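PDB 4NES: UDP-N-acetylglucosamine 2-epimerase, which probably catalyses the reversible C-2 epimerization that interconverts UDP-N-acetylglucosamine and UDP-N-acetylmannosamine. Local coordinates for residues 121-126 and 151-156. Sequence-based numbering, arbitrary orientation.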
ATOM      1  N   ARG A 121      13.672  -4.504  -6.926  1.00 10.36           N
ATOM      2  CA  ARG A 121      12.546  -5.083  -7.662  1.00  9.68           C
ATOM      3  C   ARG A 121      12.901  -6.440  -8.253  1.00 10.09           C
ATOM      4  O   ARG A 121      13.918  -6.578  -8.935  1.00 12.79           O
ATOM      5  CB  ARG A 121      12.093  -4.152  -8.797  1.00 10.77           C
ATOM      6  CG  ARG A 121      11.613  -2.758  -8.366  1.00 10.43           C
ATOM      7  CD  ARG A 121      10.251  -2.836  -7.675  1.00  8.73           C
ATOM      8  NE  ARG A 121       9.750  -1.512  -7.318  1.00 11.75           N
ATOM      9  CZ  ARG A 121       9.953  -0.918  -6.147  1.00  9.28           C
ATOM     10  NH1 ARG A 121      10.652  -1.524  -5.190  1.00  9.15           N
ATOM     11  NH2 ARG A 121       9.450   0.293  -5.931  1.00 10.16           N
ATOM     12  N   SER A 122      12.046  -7.424  -8.002  1.00 13.38           N
ATOM     13  CA  SER A 122      12.116  -8.711  -8.693  1.00 14.96           C
ATOM     14  C   SER A 122      11.173  -8.707  -9.895  1.00 21.24           C
ATOM     15  O   SER A 122      11.313  -9.531 -10.802  1.00 21.70           O
ATOM     16  CB  SER A 122      11.699  -9.831  -7.750  1.00 16.09           C
ATOM     17  OG  SER A 122      10.309  -9.732  -7.487  1.00 16.06           O
ATOM     18  N   PHE A 123      10.202  -7.792  -9.882  1.00 15.55           N
ATOM     19  CA  PHE A 123       9.136  -7.721 -10.892  1.00 18.00           C
ATOM     20  C   PHE A 123       8.271  -8.973 -10.916  1.00 20.94           C
ATOM     21  O   PHE A 123       7.628  -9.295 -11.918  1.00 29.78           O
ATOM     22  CB  PHE A 123       9.699  -7.360 -12.269  1.00 17.51           C
ATOM     23  CG  PHE A 123      10.477  -6.081 -12.262  1.00 19.95           C
ATOM     24  CD1 PHE A 123       9.834  -4.869 -12.063  1.00 19.87           C
ATOM     25  CD2 PHE A 123      11.851  -6.091 -12.414  1.00 19.51           C
ATOM     26  CE1 PHE A 123      10.553  -3.686 -12.036  1.00 17.18           C
ATOM     27  CE2 PHE A 123      12.579  -4.912 -12.386  1.00 20.36           C
ATOM     28  CZ  PHE A 123      11.921  -3.706 -12.202  1.00 19.18           C
ATOM     29  N   ASP A 124       8.272  -9.664  -9.787  1.00 25.29           N
ATOM     30  CA  ASP A 124       7.354 -10.746  -9.509  1.00 28.97           C
ATOM     31  C   ASP A 124       6.368 -10.136  -8.528  1.00 32.76           C
ATOM     32  O   ASP A 124       6.260 -10.601  -7.392  1.00 26.01           O
ATOM     33  CB  ASP A 124       8.115 -11.887  -8.828  1.00 26.21           C
ATOM     34  CG  ASP A 124       7.339 -13.191  -8.798  1.00 36.08           C
ATOM     35  OD1 ASP A 124       6.122 -13.191  -9.082  1.00 34.51           O
ATOM     36  OD2 ASP A 124       7.965 -14.225  -8.482  1.00 34.25           O
ATOM     37  N   ARG A 125       5.656  -9.088  -8.956  1.00 38.96           N
ATOM     38  CA  ARG A 125       4.769  -8.333  -8.057  1.00 36.07           C
ATOM     39  C   ARG A 125       3.596  -9.180  -7.544  1.00 30.65           C
ATOM     40  O   ARG A 125       2.651  -8.667  -6.942  1.00 30.67           O
ATOM     41  CB  ARG A 125       4.304  -7.003  -8.685  1.00 35.19           C
ATOM     42  CG  ARG A 125       4.032  -5.891  -7.658  1.00 24.60           C
ATOM     43  CD  ARG A 125       3.674  -4.530  -8.285  1.00 28.64           C
ATOM     44  NE  ARG A 125       4.857  -3.773  -8.704  1.00 38.82           N
ATOM     45  CZ  ARG A 125       4.834  -2.523  -9.161  1.00 39.91           C
ATOM     46  NH1 ARG A 125       3.681  -1.863  -9.259  1.00 37.30           N
ATOM     47  NH2 ARG A 125       5.970  -1.929  -9.517  1.00 33.25           N
ATOM     48  N   ASN A 126       3.691 -10.487  -7.768  1.00 23.70           N
ATOM     49  CA  ASN A 126       2.822 -11.454  -7.120  1.00 19.72           C
ATOM     50  C   ASN A 126       3.395 -11.965  -5.770  1.00 34.95           C
ATOM     51  O   ASN A 126       2.639 -12.501  -4.955  1.00 33.81           O
ATOM     52  CB  ASN A 126       2.514 -12.616  -8.083  1.00 32.11           C
ATOM     53  CG  ASN A 126       1.810 -12.156  -9.365  1.00 40.38           C
ATOM     54  OD1 ASN A 126       0.898 -11.329  -9.331  1.00 43.13           O
ATOM     55  ND2 ASN A 126       2.235 -12.700 -10.502  1.00 43.09           N
ATOM     56  N   LYS A 151      17.770   2.941  -7.630  1.00  8.78           N
ATOM     57  CA  LYS A 151      17.347   4.320  -7.882  1.00 10.51           C
ATOM     58  C   LYS A 151      16.583   4.421  -9.195  1.00 11.45           C
ATOM     59  O   LYS A 151      15.532   5.058  -9.270  1.00 10.84           O
ATOM     60  CB  LYS A 151      18.540   5.276  -7.895  1.00 10.09           C
ATOM     61  CG  LYS A 151      18.169   6.652  -8.426  1.00 11.77           C
ATOM     62  CD  LYS A 151      19.250   7.669  -8.151  1.00 11.57           C
ATOM     63  CE  LYS A 151      18.856   9.037  -8.714  1.00 16.31           C
ATOM     64  NZ  LYS A 151      19.889  10.072  -8.404  1.00 18.14           N
ATOM     65  N   ASN A 152      17.103   3.780 -10.231  1.00  9.24           N
ATOM     66  CA  ASN A 152      16.439   3.819 -11.527  1.00 11.79           C
ATOM     67  C   ASN A 152      15.068   3.143 -11.500  1.00 11.51           C
ATOM     68  O   ASN A 152      14.131   3.612 -12.156  1.00 10.56           O
ATOM     69  CB  ASN A 152      17.347   3.247 -12.617  1.00 15.61           C
ATOM     70  CG  ASN A 152      18.484   4.183 -12.962  1.00 16.40           C
ATOM     71  OD1 ASN A 152      18.372   5.394 -12.790  1.00 23.28           O
ATOM     72  ND2 ASN A 152      19.582   3.629 -13.454  1.00 24.27           N
ATOM     73  N   ASN A 153      14.943   2.060 -10.740  1.00  9.99           N
ATOM     74  CA  ASN A 153      13.635   1.437 -10.518  1.00  9.86           C
ATOM     75  C   ASN A 153      12.633   2.427  -9.940  1.00  9.10           C
ATOM     76  O   ASN A 153      11.473   2.498 -10.383  1.00 10.77           O
ATOM     77  CB  ASN A 153      13.757   0.239  -9.577  1.00  9.62           C
ATOM     78  CG  ASN A 153      14.414  -0.948 -10.227  1.00 10.31           C
ATOM     79  OD1 ASN A 153      14.508  -1.036 -11.460  1.00 13.76           O
ATOM     80  ND2 ASN A 153      14.851  -1.889  -9.409  1.00 10.87           N
ATOM     81  N   LEU A 154      13.070   3.191  -8.946  1.00  8.81           N
ATOM     82  CA  LEU A 154      12.213   4.177  -8.315  1.00  9.12           C
ATOM     83  C   LEU A 154      11.836   5.304  -9.276  1.00 10.21           C
ATOM     84  O   LEU A 154      10.672   5.708  -9.338  1.00  9.96           O
ATOM     85  CB  LEU A 154      12.901   4.743  -7.075  1.00  8.92           C
ATOM     86  CG  LEU A 154      13.123   3.687  -5.994  1.00  8.55           C
ATOM     87  CD1 LEU A 154      14.139   4.136  -4.969  1.00 10.69           C
ATOM     88  CD2 LEU A 154      11.803   3.358  -5.307  1.00 10.21           C
ATOM     89  N   LEU A 155      12.803   5.800 -10.039  1.00 10.52           N
ATOM     90  CA  LEU A 155      12.539   6.867 -11.010  1.00 10.53           C
ATOM     91  C   LEU A 155      11.523   6.421 -12.067  1.00 11.81           C
ATOM     92  O   LEU A 155      10.648   7.194 -12.465  1.00 13.42           O
ATOM     93  CB  LEU A 155      13.831   7.342 -11.679  1.00 13.25           C
ATOM     94  CG  LEU A 155      14.817   8.077 -10.772  1.00 11.12           C
ATOM     95  CD1 LEU A 155      16.123   8.325 -11.508  1.00 15.25           C
ATOM     96  CD2 LEU A 155      14.220   9.386 -10.257  1.00 13.40           C
ATOM     97  N   ARG A 156      11.620   5.161 -12.485  1.00 12.55           N
ATOM     98  CA  ARG A 156      10.719   4.597 -13.489  1.00 11.34           C
ATOM     99  C   ARG A 156       9.283   4.485 -12.969  1.00 12.22           C
ATOM    100  O   ARG A 156       8.329   4.414 -13.755  1.00 13.29           O
ATOM    101  CB  ARG A 156      11.229   3.220 -13.926  1.00 14.84           C
ATOM    102  CG  ARG A 156      10.630   2.715 -15.220  1.00 29.80           C
ATOM    103  CD  ARG A 156      10.701   1.199 -15.309  1.00 36.23           C
ATOM    104  NE  ARG A 156       9.424   0.637 -15.738  1.00 42.98           N
ATOM    105  CZ  ARG A 156       8.577  -0.001 -14.935  1.00 40.28           C
ATOM    106  NH1 ARG A 156       8.874  -0.187 -13.654  1.00 34.40           N
ATOM    107  NH2 ARG A 156       7.437  -0.473 -15.419  1.00 41.34           N
TER
HETATM  108  O   HOH W   1      15.729  -4.687 -10.125  1.00 14.31           O
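The amide of Asn153 lies against the aliphatic start of Arg121, ND2 standing 3.5 Å from CG, and illustrates how one short polar side chain can fasten a helix to a loop. Its ND2 donates both to the backbone oxygen of Gly119 and to a water, 3.0 Å away, which in turn donates to Arg121 O, while OD1 meets the edge of the Phe123 ring 3.8 Å from CZ, amide and ring planes standing nearly perpendicular at 84°. In this GT-B fold the contact ties helix 148-156 to the loop that follows strand 112-116 in the seven-stranded parallel sheet; the side chain of Arg121 lies about 14 Å from the bound UDP-N-acetylglucosamine. Replacing Asn153 with an alanine would probably leave Gly119 O and the bridging water without the ND2 donor, and open a gap beside Arg121 CG. Bent at chi2 (-72°), the Arg121 chain runs past the Asn153 side chain in the opposite sense and crosses that of Leu154 at about a right angle, its guanidinium held by salt bridges to Glu157 and Asp137, with NH2 3.9 Å from Leu154 CD2. Nearer the backbone, Arg121 CB sits over one face of the Phe123 ring, closer to its perimeter than its centre and 3.4 Å above its plane. Arg156 NH1 approaches the same ring obliquely, 4.2 Å from CE1.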